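Local coordinates for protein CalS13 (Micromonospora echinospora, PDB 4ZAS) that probably works as a pyridoxal phosphate-dependent sugar aminotransferase of the DegT/DnrJ/EryC1 family and binds dTDP-4-keto-6-deoxyglucose, at residues A[75-80]-A[232-237]; A[86-91]-A[241-246]; A[333-338]-A[377-382]. One frame throughout, in Å; residues are numbered along the deposited sequence.

Interaction 1: residues A[75-80]-A[232-237]; sequences RVVSVN and VVLPDD
R75 and D237 form a salt bridge: NE of R75 gives a nearly straight N-H to OD1 of D237 at 2.9 Å, in the guanidinium plane and close to the C-O axis of the carboxylate. The two planes are turned 47° apart, and NE alone bonds to the carboxylate; NH2 of R75 stays 3.7 Å from OD1 of D237. The carbonyl O of P235 lies over one guanidinium face, toward its rim. With CG anti to its own carbonyl carbon (chi1 -61°), the R75 chain runs extended past the backbone of L234 to reach D237. With an alanine in place of R75, D237 would probably lose its charged mate at the first turn of helix 237-247.

Behind the arginine, the backbone takes over. L234 N donates to R75 O at 3.1 Å, and V77 and V232 exchange two N-H...O bonds of 2.9 Å as an antiparallel hydrogen-bonded pair. V76 and V233 form the adjacent non-hydrogen-bonded pair. CG2 of V77 meets CD2 of L234 at 4.1 Å. N73 braces the corner through R75 N and L234 O. Strand 76-79 thus edges the seven-stranded mixed sheet beside strand 230-233, in the large-domain arrangement of fold-type I PLP enzymes.

Interaction 2: residues A[86-91]-A[241-246]; sequences LHLALS and DRLRLR
L88 and L243 lie alongside each other, their side chains sliding past in opposite directions, with CG of L88 3.6 Å from CG of L243. The two methyls of L88 part company: CD2 turns to the backbone O and CG of L243, whereas CD1 presses on CB of R246 at 3.5 Å. CG of L88 stands anti to the backbone N (chi1 -174°), which points the fork at L243 and R246, one turn apart on helix 237-247, one methyl to each. L243 answers with CD2, which comes within 4.2 Å of CA of A89 and settles against the backbone of the other helix.

The polar side of the contact is S91 with R246. The arginine chain is extended from CG to NE and brings NH1 to S91, where it donates to OG at 2.9 Å, the hydroxyl lying 5° out of the guanidinium plane. The same NH1 also makes a weak, more bent bond to the carbonyl O of S91. The hydroxyl in turn donates to L88 O one turn back at 2.7 Å, so OG is held between a donor and an acceptor, which limits its rotation. This chain of bonds ties the guanidinium to the backbone of helix 86-91. The strongest polar partner of R246 lies outside the two segments: NH2 bonds to R95 O, while NE has a long, weak ion pair with E266. The arginine is buried, and these carbonyls, together with the distant carboxylate, probably offset part of its charge.

The axes of the two short segments pass 10.1 Å apart with 125° between their directions. This is helix-helix packing, leucines at the middle and an arginine-serine link at one side, joining helix 82-94 to helix 237-247 in the aminotransferase fold.

Interaction 3: residues A[333-338]-A[377-382]; sequences RDRPAF and DRVVHI
The guanidinium of R335 has D377 O over the centre of one face, 3.4 Å above the plane, with the backbone N of R378 on that face too. At its edge, NH1 donates to V379 O at 2.7 Å, along a lone pair of the carbonyl and with an N-H...O angle of 165°. This belongs to the C-terminal part of the family fold, where helix 335-344 packs on strand 379-382 of a small antiparallel sheet.

The R335 chain is bent at chi3 (58°), which folds the guanidinium over the turn leading into the strand. NH1 also bonds to A376 O, so two carbonyls grip this nitrogen. The D377 carboxylate adds charge alone: its OD1 stands 4.3 Å from NH2, well out of the guanidinium plane, and no N-H points at it. CD of R335 rests on V380 CB.

F338, one turn along the helix, has its ring edge toward CG2 of I382, while V380 CG1 approaches obliquely. W404 meets the ring edge-to-face, and V332 and I400 also touch F338. Between the two segments, CE2 of F338 comes closest to V380 at CG1, 3.7 Å away.

In the fold
Interactions 1 and 2 are neighbours, their centres 9 Å apart, and their apolar side chains touch. L243 CD2 lies 3.7 Å from both V232 CG1 and L234 CD1, and L88 CD2 is 4.0 Å from V79 CG1. Each helix of interaction 2 follows one strand of interaction 1 in the chain, so strand pair and helix pair are joined twice. R253, a dTDP-binding residue whose ligand is not bound to this chain in the model, has its side chain about 10 Å from that of V77 and about 11 Å from that of R246. Interaction 3 sits across the chain's centre, about 37 Å from interaction 1 between centres; there the V379 side chain is about 12 Å from the bound dTDP-4-keto-6-deoxyglucose.

Interaction 1: residues A[75-80]-A[232-237]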
loop_
_atom_site.group_PDB
_atom_site.type_symbol
_atom_site.label_atom_id
_atom_site.label_comp_id
_atom_site.label_asym_id
_atom_site.label_seq_id
_atom_site.Cartn_x
_atom_site.Cartn_y
_atom_site.Cartn_z
ATOM N N ARG A 75 8.413 6.851 18.878
ATOM C CA ARG A 75 8.890 6.372 17.575
ATOM C C ARG A 75 7.804 5.705 16.753
ATOM O O ARG A 75 7.866 4.507 16.462
ATOM C CB ARG A 75 10.058 5.402 17.773
ATOM C CG ARG A 75 11.247 6.041 18.465
ATOM C CD ARG A 75 11.996 4.999 19.221
ATOM N NE ARG A 75 12.964 5.602 20.119
ATOM C CZ ARG A 75 12.935 5.368 21.422
ATOM N NH1 ARG A 75 11.967 4.591 21.899
ATOM N NH2 ARG A 75 13.815 5.926 22.242
ATOM N N VAL A 76 6.827 6.497 16.341
ATOM C CA VAL A 76 5.686 5.984 15.608
ATOM C C VAL A 76 5.770 6.383 14.138
ATOM O O VAL A 76 5.901 7.562 13.803
ATOM C CB VAL A 76 4.371 6.487 16.226
ATOM C CG1 VAL A 76 3.167 5.951 15.429
ATOM C CG2 VAL A 76 4.278 6.057 17.676
ATOM N N VAL A 77 5.721 5.392 13.264
ATOM C CA VAL A 77 5.719 5.635 11.839
ATOM C C VAL A 77 4.402 5.166 11.242
ATOM O O VAL A 77 4.185 3.962 11.112
ATOM C CB VAL A 77 6.915 4.928 11.162
ATOM C CG1 VAL A 77 6.889 5.144 9.650
ATOM C CG2 VAL A 77 8.222 5.418 11.761
ATOM N N SER A 78 3.524 6.092 10.863
ATOM C CA SER A 78 2.251 5.704 10.243
ATOM C C SER A 78 2.494 5.079 8.849
ATOM O O SER A 78 3.525 5.348 8.194
ATOM C CB SER A 78 1.307 6.910 10.136
ATOM O OG SER A 78 1.836 7.926 9.272
ATOM N N VAL A 79 1.583 4.193 8.433
ATOM C CA VAL A 79 1.660 3.531 7.123
ATOM C C VAL A 79 0.235 3.358 6.595
ATOM O O VAL A 79 -0.715 3.556 7.339
ATOM C CB VAL A 79 2.388 2.172 7.190
ATOM C CG1 VAL A 79 3.926 2.327 7.236
ATOM C CG2 VAL A 79 1.850 1.340 8.363
ATOM N N ASN A 80 0.084 2.977 5.324
ATOM C CA ASN A 80 -1.242 3.009 4.701
ATOM C C ASN A 80 -2.079 1.746 4.997
ATOM O O ASN A 80 -3.221 1.658 4.552
ATOM C CB ASN A 80 -1.156 3.294 3.170
ATOM C CG ASN A 80 -0.321 2.278 2.390
ATOM O OD1 ASN A 80 0.190 1.296 2.929
ATOM N ND2 ASN A 80 -0.213 2.509 1.083
ATOM N N VAL A 232 3.846 1.596 12.723
ATOM C CA VAL A 232 4.902 0.767 13.281
ATOM C C VAL A 232 5.523 1.495 14.472
ATOM O O VAL A 232 5.779 2.704 14.389
ATOM C CB VAL A 232 5.956 0.441 12.222
ATOM C CG1 VAL A 232 7.010 -0.469 12.793
ATOM C CG2 VAL A 232 5.305 -0.159 10.989
ATOM N N VAL A 233 5.754 0.767 15.570
ATOM C CA VAL A 233 6.405 1.335 16.765
ATOM C C VAL A 233 7.806 0.728 16.920
ATOM O O VAL A 233 7.985 -0.485 16.911
ATOM C CB VAL A 233 5.547 1.108 18.038
ATOM C CG1 VAL A 233 6.126 1.866 19.227
ATOM C CG2 VAL A 233 4.098 1.533 17.795
ATOM N N LEU A 234 8.807 1.577 17.054
ATOM C CA LEU A 234 10.177 1.097 17.083
ATOM C C LEU A 234 10.784 1.244 18.468
ATOM O O LEU A 234 10.483 2.198 19.184
ATOM C CB LEU A 234 11.026 1.852 16.045
ATOM C CG LEU A 234 10.803 1.578 14.549
ATOM C CD1 LEU A 234 10.650 0.096 14.207
ATOM C CD2 LEU A 234 9.591 2.328 14.057
ATOM N N PRO A 235 11.654 0.303 18.843
ATOM C CA PRO A 235 12.315 0.328 20.154
ATOM C C PRO A 235 13.499 1.262 20.244
ATOM O O PRO A 235 13.904 1.543 21.367
ATOM C CB PRO A 235 12.761 -1.119 20.356
ATOM C CG PRO A 235 12.939 -1.640 18.999
ATOM C CD PRO A 235 11.884 -0.964 18.133
ATOM N N ASP A 236 14.058 1.713 19.120
ATOM C CA ASP A 236 15.160 2.693 19.169
ATOM C C ASP A 236 15.233 3.638 17.960
ATOM O O ASP A 236 14.541 3.472 16.968
ATOM C CB ASP A 236 16.517 1.992 19.353
ATOM C CG ASP A 236 16.779 0.915 18.320
ATOM O OD1 ASP A 236 16.953 1.256 17.136
ATOM O OD2 ASP A 236 16.868 -0.273 18.703
ATOM N N ASP A 237 16.085 4.639 18.064
ATOM C CA ASP A 237 16.141 5.677 17.054
ATOM C C ASP A 237 16.724 5.209 15.707
ATOM O O ASP A 237 16.341 5.729 14.668
ATOM C CB ASP A 237 16.925 6.879 17.595
ATOM C CG ASP A 237 16.206 7.572 18.762
ATOM O OD1 ASP A 237 15.020 7.257 19.009
ATOM O OD2 ASP A 237 16.809 8.449 19.422
#

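Interaction 2: residues A[86-91]-A[241-246]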
loop_
_atom_site.group_PDB
_atom_site.type_symbol
_atom_site.label_atom_id
_atom_site.label_comp_id
_atom_site.label_asym_id
_atom_site.label_seq_id
_atom_site.Cartn_x
_atom_site.Cartn_y
_atom_site.Cartn_z
ATOM N N LEU A 86 3.941 -4.476 8.403
ATOM C CA LEU A 86 4.694 -5.717 8.528
ATOM C C LEU A 86 5.684 -5.859 7.385
ATOM O O LEU A 86 6.819 -6.301 7.596
ATOM C CB LEU A 86 3.762 -6.939 8.580
ATOM C CG LEU A 86 2.988 -7.092 9.893
ATOM C CD1 LEU A 86 1.718 -7.901 9.694
ATOM C CD2 LEU A 86 3.851 -7.713 10.967
ATOM N N HIS A 87 5.246 -5.521 6.175
ATOM C CA HIS A 87 6.119 -5.594 4.997
ATOM C C HIS A 87 7.383 -4.757 5.247
ATOM O O HIS A 87 8.500 -5.249 5.111
ATOM C CB HIS A 87 5.345 -5.136 3.756
ATOM C CG HIS A 87 5.988 -5.486 2.444
ATOM N ND1 HIS A 87 7.318 -5.252 2.168
ATOM C CD2 HIS A 87 5.465 -6.040 1.323
ATOM C CE1 HIS A 87 7.587 -5.648 0.937
ATOM N NE2 HIS A 87 6.479 -6.126 0.402
ATOM N N LEU A 88 7.180 -3.517 5.678
ATOM C CA LEU A 88 8.244 -2.586 6.016
ATOM C C LEU A 88 9.141 -3.087 7.181
ATOM O O LEU A 88 10.378 -3.013 7.117
ATOM C CB LEU A 88 7.624 -1.237 6.380
ATOM C CG LEU A 88 8.549 -0.043 6.640
ATOM C CD1 LEU A 88 9.324 0.293 5.404
ATOM C CD2 LEU A 88 7.777 1.185 7.166
ATOM N N ALA A 89 8.526 -3.594 8.246
ATOM C CA ALA A 89 9.307 -4.042 9.386
ATOM C C ALA A 89 10.202 -5.220 9.021
ATOM O O ALA A 89 11.385 -5.238 9.343
ATOM C CB ALA A 89 8.387 -4.405 10.533
ATOM N N LEU A 90 9.648 -6.187 8.308
ATOM C CA LEU A 90 10.406 -7.372 7.946
ATOM C C LEU A 90 11.564 -7.081 6.983
ATOM O O LEU A 90 12.554 -7.834 6.939
ATOM C CB LEU A 90 9.455 -8.404 7.346
ATOM C CG LEU A 90 8.587 -8.992 8.457
ATOM C CD1 LEU A 90 7.473 -9.815 7.880
ATOM C CD2 LEU A 90 9.445 -9.831 9.400
ATOM N N SER A 91 11.468 -5.966 6.255
ATOM C CA SER A 91 12.523 -5.572 5.340
ATOM C C SER A 91 13.838 -5.288 6.101
ATOM O O SER A 91 14.923 -5.398 5.532
ATOM C CB SER A 91 12.105 -4.343 4.540
ATOM O OG SER A 91 12.322 -3.159 5.283
ATOM N N ASP A 241 14.547 5.858 12.372
ATOM C CA ASP A 241 15.047 6.610 11.225
ATOM C C ASP A 241 14.952 5.751 9.969
ATOM O O ASP A 241 14.429 6.194 8.944
ATOM C CB ASP A 241 16.489 7.070 11.442
ATOM C CG ASP A 241 16.608 8.151 12.513
ATOM O OD1 ASP A 241 15.584 8.795 12.824
ATOM O OD2 ASP A 241 17.727 8.358 13.041
ATOM N N ARG A 242 15.418 4.510 10.066
ATOM C CA ARG A 242 15.460 3.628 8.908
ATOM C C ARG A 242 14.091 3.327 8.297
ATOM O O ARG A 242 13.949 3.262 7.079
ATOM C CB ARG A 242 16.151 2.312 9.257
ATOM C CG ARG A 242 16.460 1.509 8.006
ATOM C CD ARG A 242 17.322 0.297 8.271
ATOM N NE ARG A 242 18.432 0.559 9.184
ATOM C CZ ARG A 242 19.650 0.924 8.799
ATOM N NH1 ARG A 242 19.932 1.069 7.511
ATOM N NH2 ARG A 242 20.591 1.134 9.709
ATOM N N LEU A 243 13.086 3.131 9.137
ATOM C CA LEU A 243 11.775 2.765 8.635
ATOM C C LEU A 243 11.072 3.957 8.042
ATOM O O LEU A 243 10.303 3.815 7.094
ATOM C CB LEU A 243 10.930 2.138 9.738
ATOM C CG LEU A 243 10.705 0.664 9.433
ATOM C CD1 LEU A 243 12.040 0.042 9.219
ATOM C CD2 LEU A 243 9.951 -0.063 10.535
ATOM N N ARG A 244 11.335 5.131 8.606
ATOM C CA ARG A 244 10.741 6.362 8.110
ATOM C C ARG A 244 11.279 6.586 6.687
ATOM O O ARG A 244 10.544 6.984 5.774
ATOM C CB ARG A 244 11.092 7.533 9.028
ATOM C CG ARG A 244 10.015 8.586 9.141
ATOM C CD ARG A 244 10.314 9.604 10.241
ATOM N NE ARG A 244 10.766 10.873 9.666
ATOM C CZ ARG A 244 9.951 11.844 9.251
ATOM N NH1 ARG A 244 8.637 11.707 9.354
ATOM N NH2 ARG A 244 10.449 12.959 8.733
ATOM N N LEU A 245 12.557 6.249 6.507
ATOM C CA LEU A 245 13.218 6.328 5.223
ATOM C C LEU A 245 12.592 5.401 4.199
ATOM O O LEU A 245 12.252 5.838 3.095
ATOM C CB LEU A 245 14.701 5.967 5.361
ATOM C CG LEU A 245 15.765 7.041 5.191
ATOM C CD1 LEU A 245 17.129 6.409 5.285
ATOM C CD2 LEU A 245 15.588 7.707 3.834
ATOM N N ARG A 246 12.483 4.118 4.542
ATOM C CA ARG A 246 11.977 3.139 3.587
ATOM C C ARG A 246 10.487 3.316 3.356
ATOM O O ARG A 246 9.913 2.700 2.455
ATOM C CB ARG A 246 12.265 1.720 4.046
ATOM C CG ARG A 246 13.715 1.423 4.141
ATOM C CD ARG A 246 13.958 -0.028 4.458
ATOM N NE ARG A 246 15.391 -0.299 4.543
ATOM C CZ ARG A 246 15.908 -1.500 4.767
ATOM N NH1 ARG A 246 15.101 -2.537 4.946
ATOM N NH2 ARG A 246 17.222 -1.662 4.809
#

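Interaction 3: residues A[333-338]-A[377-382]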
loop_
_atom_site.group_PDB
_atom_site.type_symbol
_atom_site.label_atom_id
_atom_site.label_comp_id
_atom_site.label_asym_id
_atom_site.label_seq_id
_atom_site.Cartn_x
_atom_site.Cartn_y
_atom_site.Cartn_z
ATOM N N ARG A 333 -17.034 -27.848 21.085
ATOM C CA ARG A 333 -17.367 -29.092 20.392
ATOM C C ARG A 333 -18.382 -28.773 19.295
ATOM O O ARG A 333 -19.187 -27.855 19.452
ATOM C CB ARG A 333 -17.933 -30.141 21.364
ATOM C CG ARG A 333 -19.296 -29.759 21.950
ATOM C CD ARG A 333 -20.114 -30.909 22.591
ATOM N NE ARG A 333 -21.405 -30.363 23.009
ATOM C CZ ARG A 333 -22.458 -30.220 22.194
ATOM N NH1 ARG A 333 -22.394 -30.611 20.923
ATOM N NH2 ARG A 333 -23.588 -29.686 22.646
ATOM N N ASP A 334 -18.330 -29.515 18.193
ATOM C CA ASP A 334 -19.301 -29.381 17.095
ATOM C C ASP A 334 -19.483 -27.926 16.643
ATOM O O ASP A 334 -20.603 -27.406 16.630
ATOM C CB ASP A 334 -20.667 -29.956 17.489
ATOM C CG ASP A 334 -21.488 -30.419 16.275
ATOM O OD1 ASP A 334 -21.186 -29.996 15.139
ATOM O OD2 ASP A 334 -22.468 -31.182 16.458
ATOM N N ARG A 335 -18.385 -27.264 16.300
ATOM C CA ARG A 335 -18.446 -25.858 15.892
ATOM C C ARG A 335 -19.469 -25.542 14.782
ATOM O O ARG A 335 -20.106 -24.490 14.840
ATOM C CB ARG A 335 -17.070 -25.358 15.453
ATOM C CG ARG A 335 -17.076 -23.879 15.123
ATOM C CD ARG A 335 -15.698 -23.375 14.718
ATOM N NE ARG A 335 -15.201 -24.112 13.564
ATOM C CZ ARG A 335 -13.922 -24.200 13.223
ATOM N NH1 ARG A 335 -13.005 -23.557 13.927
ATOM N NH2 ARG A 335 -13.572 -24.912 12.165
ATOM N N PRO A 336 -19.611 -26.416 13.757
ATOM C CA PRO A 336 -20.615 -26.049 12.748
ATOM C C PRO A 336 -22.041 -25.927 13.306
ATOM O O PRO A 336 -22.751 -24.989 12.940
ATOM C CB PRO A 336 -20.535 -27.200 11.738
ATOM C CG PRO A 336 -19.166 -27.756 11.893
ATOM C CD PRO A 336 -18.842 -27.611 13.351
ATOM N N ALA A 337 -22.446 -26.846 14.184
ATOM C CA ALA A 337 -23.771 -26.763 14.795
ATOM C C ALA A 337 -23.831 -25.545 15.716
ATOM O O ALA A 337 -24.870 -24.892 15.815
ATOM C CB ALA A 337 -24.123 -28.054 15.547
ATOM N N PHE A 338 -22.715 -25.225 16.365
ATOM C CA PHE A 338 -22.645 -24.050 17.237
ATOM C C PHE A 338 -22.919 -22.748 16.466
ATOM O O PHE A 338 -23.799 -21.966 16.819
ATOM C CB PHE A 338 -21.268 -23.964 17.898
ATOM C CG PHE A 338 -21.081 -22.755 18.790
ATOM C CD1 PHE A 338 -21.551 -22.750 20.089
ATOM C CD2 PHE A 338 -20.458 -21.607 18.311
ATOM C CE1 PHE A 338 -21.377 -21.645 20.904
ATOM C CE2 PHE A 338 -20.293 -20.497 19.121
ATOM C CZ PHE A 338 -20.756 -20.522 20.422
ATOM N N ASP A 377 -10.242 -26.718 14.567
ATOM C CA ASP A 377 -11.641 -27.020 14.244
ATOM C C ASP A 377 -12.596 -26.701 15.401
ATOM O O ASP A 377 -13.798 -26.945 15.307
ATOM C CB ASP A 377 -11.801 -28.488 13.839
ATOM C CG ASP A 377 -10.862 -28.890 12.713
ATOM O OD1 ASP A 377 -10.699 -28.084 11.768
ATOM O OD2 ASP A 377 -10.315 -30.017 12.754
ATOM N N ARG A 378 -12.053 -26.170 16.495
ATOM C CA ARG A 378 -12.856 -25.880 17.681
ATOM C C ARG A 378 -12.958 -24.364 17.937
ATOM O O ARG A 378 -13.902 -23.899 18.575
ATOM C CB ARG A 378 -12.278 -26.607 18.905
ATOM C CG ARG A 378 -12.402 -28.129 18.851
ATOM C CD ARG A 378 -11.505 -28.812 19.881
ATOM N NE ARG A 378 -11.776 -28.371 21.243
ATOM C CZ ARG A 378 -10.856 -27.877 22.069
ATOM N NH1 ARG A 378 -9.585 -27.782 21.682
ATOM N NH2 ARG A 378 -11.202 -27.496 23.295
ATOM N N VAL A 379 -11.978 -23.597 17.457
ATOM C CA VAL A 379 -11.938 -22.152 17.721
ATOM C C VAL A 379 -13.080 -21.422 17.028
ATOM O O VAL A 379 -13.463 -21.754 15.902
ATOM C CB VAL A 379 -10.608 -21.536 17.301
ATOM C CG1 VAL A 379 -10.428 -21.655 15.794
ATOM C CG2 VAL A 379 -10.561 -20.104 17.724
ATOM N N VAL A 380 -13.664 -20.458 17.724
ATOM C CA VAL A 380 -14.770 -19.725 17.155
ATOM C C VAL A 380 -14.817 -18.368 17.836
ATOM O O VAL A 380 -14.341 -18.230 18.954
ATOM C CB VAL A 380 -16.091 -20.501 17.307
ATOM C CG1 VAL A 380 -16.583 -20.487 18.766
ATOM C CG2 VAL A 380 -17.118 -19.914 16.410
ATOM N N HIS A 381 -15.355 -17.357 17.164
ATOM C CA HIS A 381 -15.390 -16.021 17.745
ATOM C C HIS A 381 -16.803 -15.466 17.788
ATOM O O HIS A 381 -17.561 -15.599 16.822
ATOM C CB HIS A 381 -14.477 -15.086 16.956
ATOM C CG HIS A 381 -13.049 -15.538 16.924
ATOM N ND1 HIS A 381 -12.581 -16.451 16.006
ATOM C CD2 HIS A 381 -11.998 -15.232 17.720
ATOM C CE1 HIS A 381 -11.295 -16.673 16.223
ATOM N NE2 HIS A 381 -10.916 -15.946 17.260
ATOM N N ILE A 382 -17.140 -14.810 18.892
ATOM C CA ILE A 382 -18.488 -14.312 19.100
ATOM C C ILE A 382 -18.381 -12.808 19.383
ATOM O O ILE A 382 -17.367 -12.341 19.905
ATOM C CB ILE A 382 -19.201 -15.069 20.232
ATOM C CG1 ILE A 382 -18.566 -14.724 21.578
ATOM C CG2 ILE A 382 -19.167 -16.566 19.977
ATOM C CD1 ILE A 382 -19.292 -15.288 22.740
#